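Local atomic coordinates of serine-rich Repeat Adhesion Glycoprotein (Srr1) (Streptococcus agalactiae, PDB entry 4MBO), a protein that is a surface adhesin glycoprotein of the bacterium that binds fibrinogen, and so probably helps it attach to host tissue. Residues Y189-N194 with T211-D216. Sequence-based numbering, arbitrary orientation.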
ATOM      1  N   TYR A 189      -3.883   9.609   2.256  1.00 14.77           N
ATOM      2  CA  TYR A 189      -3.473   9.507   3.635  1.00 14.60           C
ATOM      3  C   TYR A 189      -4.713   9.204   4.443  1.00 13.62           C
ATOM      4  O   TYR A 189      -5.642  10.032   4.532  1.00 14.52           O
ATOM      5  CB  TYR A 189      -2.833  10.861   4.067  1.00 14.79           C
ATOM      6  CG  TYR A 189      -2.462  10.936   5.536  1.00 14.37           C
ATOM      7  CD1 TYR A 189      -1.412  10.193   6.047  1.00 15.38           C
ATOM      8  CD2 TYR A 189      -3.144  11.769   6.410  1.00 14.01           C
ATOM      9  CE1 TYR A 189      -1.041  10.266   7.380  1.00 15.64           C
ATOM     10  CE2 TYR A 189      -2.780  11.848   7.738  1.00 14.83           C
ATOM     11  CZ  TYR A 189      -1.730  11.108   8.226  1.00 14.70           C
ATOM     12  OH  TYR A 189      -1.363  11.157   9.570  1.00 15.38           O
ATOM     13  N   ILE A 190      -4.708   8.063   5.082  1.00 13.52           N
ATOM     14  CA  ILE A 190      -5.862   7.607   5.837  1.00 13.27           C
ATOM     15  C   ILE A 190      -5.579   7.548   7.327  1.00 13.29           C
ATOM     16  O   ILE A 190      -4.505   7.103   7.760  1.00 13.90           O
ATOM     17  CB  ILE A 190      -6.340   6.243   5.330  1.00 14.59           C
ATOM     18  CG1 ILE A 190      -6.725   6.360   3.867  1.00 15.53           C
ATOM     19  CG2 ILE A 190      -7.545   5.772   6.156  1.00 14.82           C
ATOM     20  CD1 ILE A 190      -7.371   5.124   3.283  1.00 17.19           C
ATOM     21  N   THR A 191      -6.547   8.038   8.110  1.00 12.74           N
ATOM     22  CA  THR A 191      -6.478   8.057   9.533  1.00 13.11           C
ATOM     23  C   THR A 191      -7.570   7.196  10.136  1.00 13.23           C
ATOM     24  O   THR A 191      -8.755   7.347   9.769  1.00 14.17           O
ATOM     25  CB  THR A 191      -6.639   9.503  10.071  1.00 13.37           C
ATOM     26  OG1 THR A 191      -5.568  10.322   9.551  1.00 14.47           O
ATOM     27  CG2 THR A 191      -6.525   9.520  11.573  1.00 14.80           C
ATOM     28  N   GLN A 192      -7.182   6.292  11.035  1.00 13.26           N
ATOM     29  CA  GLN A 192      -8.149   5.493  11.791  1.00 13.73           C
ATOM     30  C   GLN A 192      -8.264   6.087  13.188  1.00 13.34           C
ATOM     31  O   GLN A 192      -7.266   6.252  13.894  1.00 13.84           O
ATOM     32  CB  GLN A 192      -7.739   4.053  11.905  1.00 14.66           C
ATOM     33  CG  GLN A 192      -7.677   3.340  10.570  1.00 15.17           C
ATOM     34  CD  GLN A 192      -7.074   1.954  10.704  1.00 15.95           C
ATOM     35  OE1 GLN A 192      -6.240   1.702  11.601  1.00 17.38           O
ATOM     36  NE2 GLN A 192      -7.448   1.057   9.796  1.00 16.96           N
ATOM     37  N   ILE A 193      -9.492   6.432  13.564  1.00 13.85           N
ATOM     38  CA  ILE A 193      -9.802   6.966  14.880  1.00 14.11           C
ATOM     39  C   ILE A 193     -10.439   5.808  15.658  1.00 14.44           C
ATOM     40  O   ILE A 193     -11.429   5.229  15.239  1.00 14.36           O
ATOM     41  CB  ILE A 193     -10.748   8.175  14.778  1.00 16.25           C
ATOM     42  CG1 ILE A 193     -10.016   9.368  14.133  1.00 17.90           C
ATOM     43  CG2 ILE A 193     -11.339   8.574  16.117  1.00 16.64           C
ATOM     44  CD1 ILE A 193     -10.197   9.448  12.661  1.00 19.75           C
ATOM     45  N   ASN A 194      -9.841   5.450  16.791  1.00 15.11           N
ATOM     46  CA  ASN A 194     -10.248   4.290  17.571  1.00 15.87           C
ATOM     47  C   ASN A 194     -10.067   2.965  16.819  1.00 16.32           C
ATOM     48  O   ASN A 194     -10.960   2.117  16.820  1.00 17.33           O
ATOM     49  CB  ASN A 194     -11.685   4.405  18.107  1.00 16.42           C
ATOM     50  CG  ASN A 194     -11.972   3.407  19.247  1.00 17.84           C
ATOM     51  OD1 ASN A 194     -11.059   2.839  19.862  1.00 17.43           O
ATOM     52  ND2 ASN A 194     -13.250   3.182  19.513  1.00 19.13           N
ATOM     53  N   THR A 211      -9.780  15.506  16.068  1.00 13.71           N
ATOM     54  CA  THR A 211      -8.719  14.944  15.222  1.00 13.53           C
ATOM     55  C   THR A 211      -8.089  16.072  14.418  1.00 13.87           C
ATOM     56  O   THR A 211      -8.779  16.816  13.740  1.00 13.72           O
ATOM     57  CB  THR A 211      -9.192  13.816  14.324  1.00 14.01           C
ATOM     58  OG1 THR A 211      -9.363  12.651  15.117  1.00 15.12           O
ATOM     59  CG2 THR A 211      -8.194  13.536  13.204  1.00 14.34           C
ATOM     60  N   ILE A 212      -6.770  16.243  14.595  1.00 14.16           N
ATOM     61  CA  ILE A 212      -6.007  17.202  13.861  1.00 15.51           C
ATOM     62  C   ILE A 212      -5.109  16.405  12.892  1.00 15.21           C
ATOM     63  O   ILE A 212      -4.466  15.407  13.267  1.00 15.15           O
ATOM     64  CB  ILE A 212      -5.063  18.028  14.746  1.00 17.57           C
ATOM     65  CG1 ILE A 212      -5.762  18.597  16.001  1.00 21.55           C
ATOM     66  CG2 ILE A 212      -4.393  19.106  13.900  1.00 19.13           C
ATOM     67  CD1 ILE A 212      -7.039  19.293  15.741  1.00 25.20           C
ATOM     68  N   ILE A 213      -5.088  16.857  11.644  1.00 14.34           N
ATOM     69  CA  ILE A 213      -4.226  16.287  10.603  1.00 15.43           C
ATOM     70  C   ILE A 213      -3.343  17.437  10.148  1.00 16.47           C
ATOM     71  O   ILE A 213      -3.836  18.516   9.775  1.00 17.10           O
ATOM     72  CB  ILE A 213      -5.051  15.721   9.454  1.00 15.91           C
ATOM     73  CG1 ILE A 213      -5.829  14.485   9.977  1.00 16.12           C
ATOM     74  CG2 ILE A 213      -4.155  15.354   8.273  1.00 16.71           C
ATOM     75  CD1 ILE A 213      -6.996  14.078   9.130  1.00 18.06           C
ATOM     76  N   GLY A 214      -2.032  17.238  10.191  1.00 15.25           N
ATOM     77  CA  GLY A 214      -1.114  18.306   9.810  1.00 17.32           C
ATOM     78  C   GLY A 214       0.224  17.726   9.422  1.00 18.07           C
ATOM     79  O   GLY A 214       0.303  16.534   9.128  1.00 18.86           O
ATOM     80  N   SER A 215       1.250  18.578   9.383  1.00 21.19           N
ATOM     81  CA  SER A 215       2.603  18.084   9.058  1.00 24.54           C
ATOM     82  C   SER A 215       3.626  18.718   9.991  1.00 32.60           C
ATOM     83  O   SER A 215       3.444  19.842  10.472  1.00 30.77           O
ATOM     84  CB  SER A 215       2.935  18.278   7.581  1.00 25.72           C
ATOM     85  OG  SER A 215       2.792  19.618   7.169  1.00 26.00           O
ATOM     86  N   ASP A 216       4.692  17.963  10.258  1.00 43.58           N
ATOM     87  CA  ASP A 216       5.739  18.393  11.183  1.00 55.09           C
ATOM     88  C   ASP A 216       6.788  19.252  10.477  1.00 63.06           C
ATOM     89  O   ASP A 216       6.727  20.485  10.544  1.00 72.52           O
ATOM     90  CB  ASP A 216       6.377  17.160  11.853  1.00 57.81           C
ATOM     91  CG  ASP A 216       5.391  16.403  12.761  1.00 58.55           C
ATOM     92  OD1 ASP A 216       4.808  17.046  13.676  1.00 56.52           O
ATOM     93  OD2 ASP A 216       5.229  15.163  12.587  1.00 55.04           O
TER
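With chi1 at 175°, the ring of Tyr189 swings to the side of its own carbonyl carbon and reaches Ile213, whose CG2 lies anti to its own backbone N, while CG1 lies beside that N. The methyl comes obliquely to the CD2-CE2 bond of the ring, Tyr189 CE2 lying 3.8 Å from Ile213 CG2, and the two side chains run past each other in opposite directions. The other branch of Ile213 extends to the next inward-facing residue of strand 189-193, where its CD1 comes within 4.0 Å of Thr191 OG1. Ile213 thus touches both, CG2 on the tyrosine and CD1 on the threonine.

At the other end, Ile193 and Thr211 meet at a slant: the methylene Ile193 CG1 packs 3.5 Å from Thr211 OG1, a van der Waals contact against a hydroxyl already engaged elsewhere, by Trp273 NE1 and the carbonyl of Thr300. The polar groups buried here are likewise served by neighbouring strands, since Ser299 OG hydrogen-bonds to both Tyr189 OH and Thr191 OG1, and Ser175 OG provides a second partner for the phenol.

No hydrogen bond joins the segments themselves. Their strand axes approach to 9.9 Å, with the N-to-C directions 159° apart, and Thr191 CA stands 8.6 Å from Ile213 CA, spacing that belongs to facing sheets and not to paired neighbours within one. Strand 186-202 pairs with 169-181 and with 283-290, whose Val286 touches both Ile193 and Ile213, whereas strand 210-215 lies between 269-272 and 295-302. Such side-chain packing across two antiparallel sheets is characteristic of a beta-sandwich core, here in the region assigned to the C-terminal part of the fibrinogen-binding adhesin family.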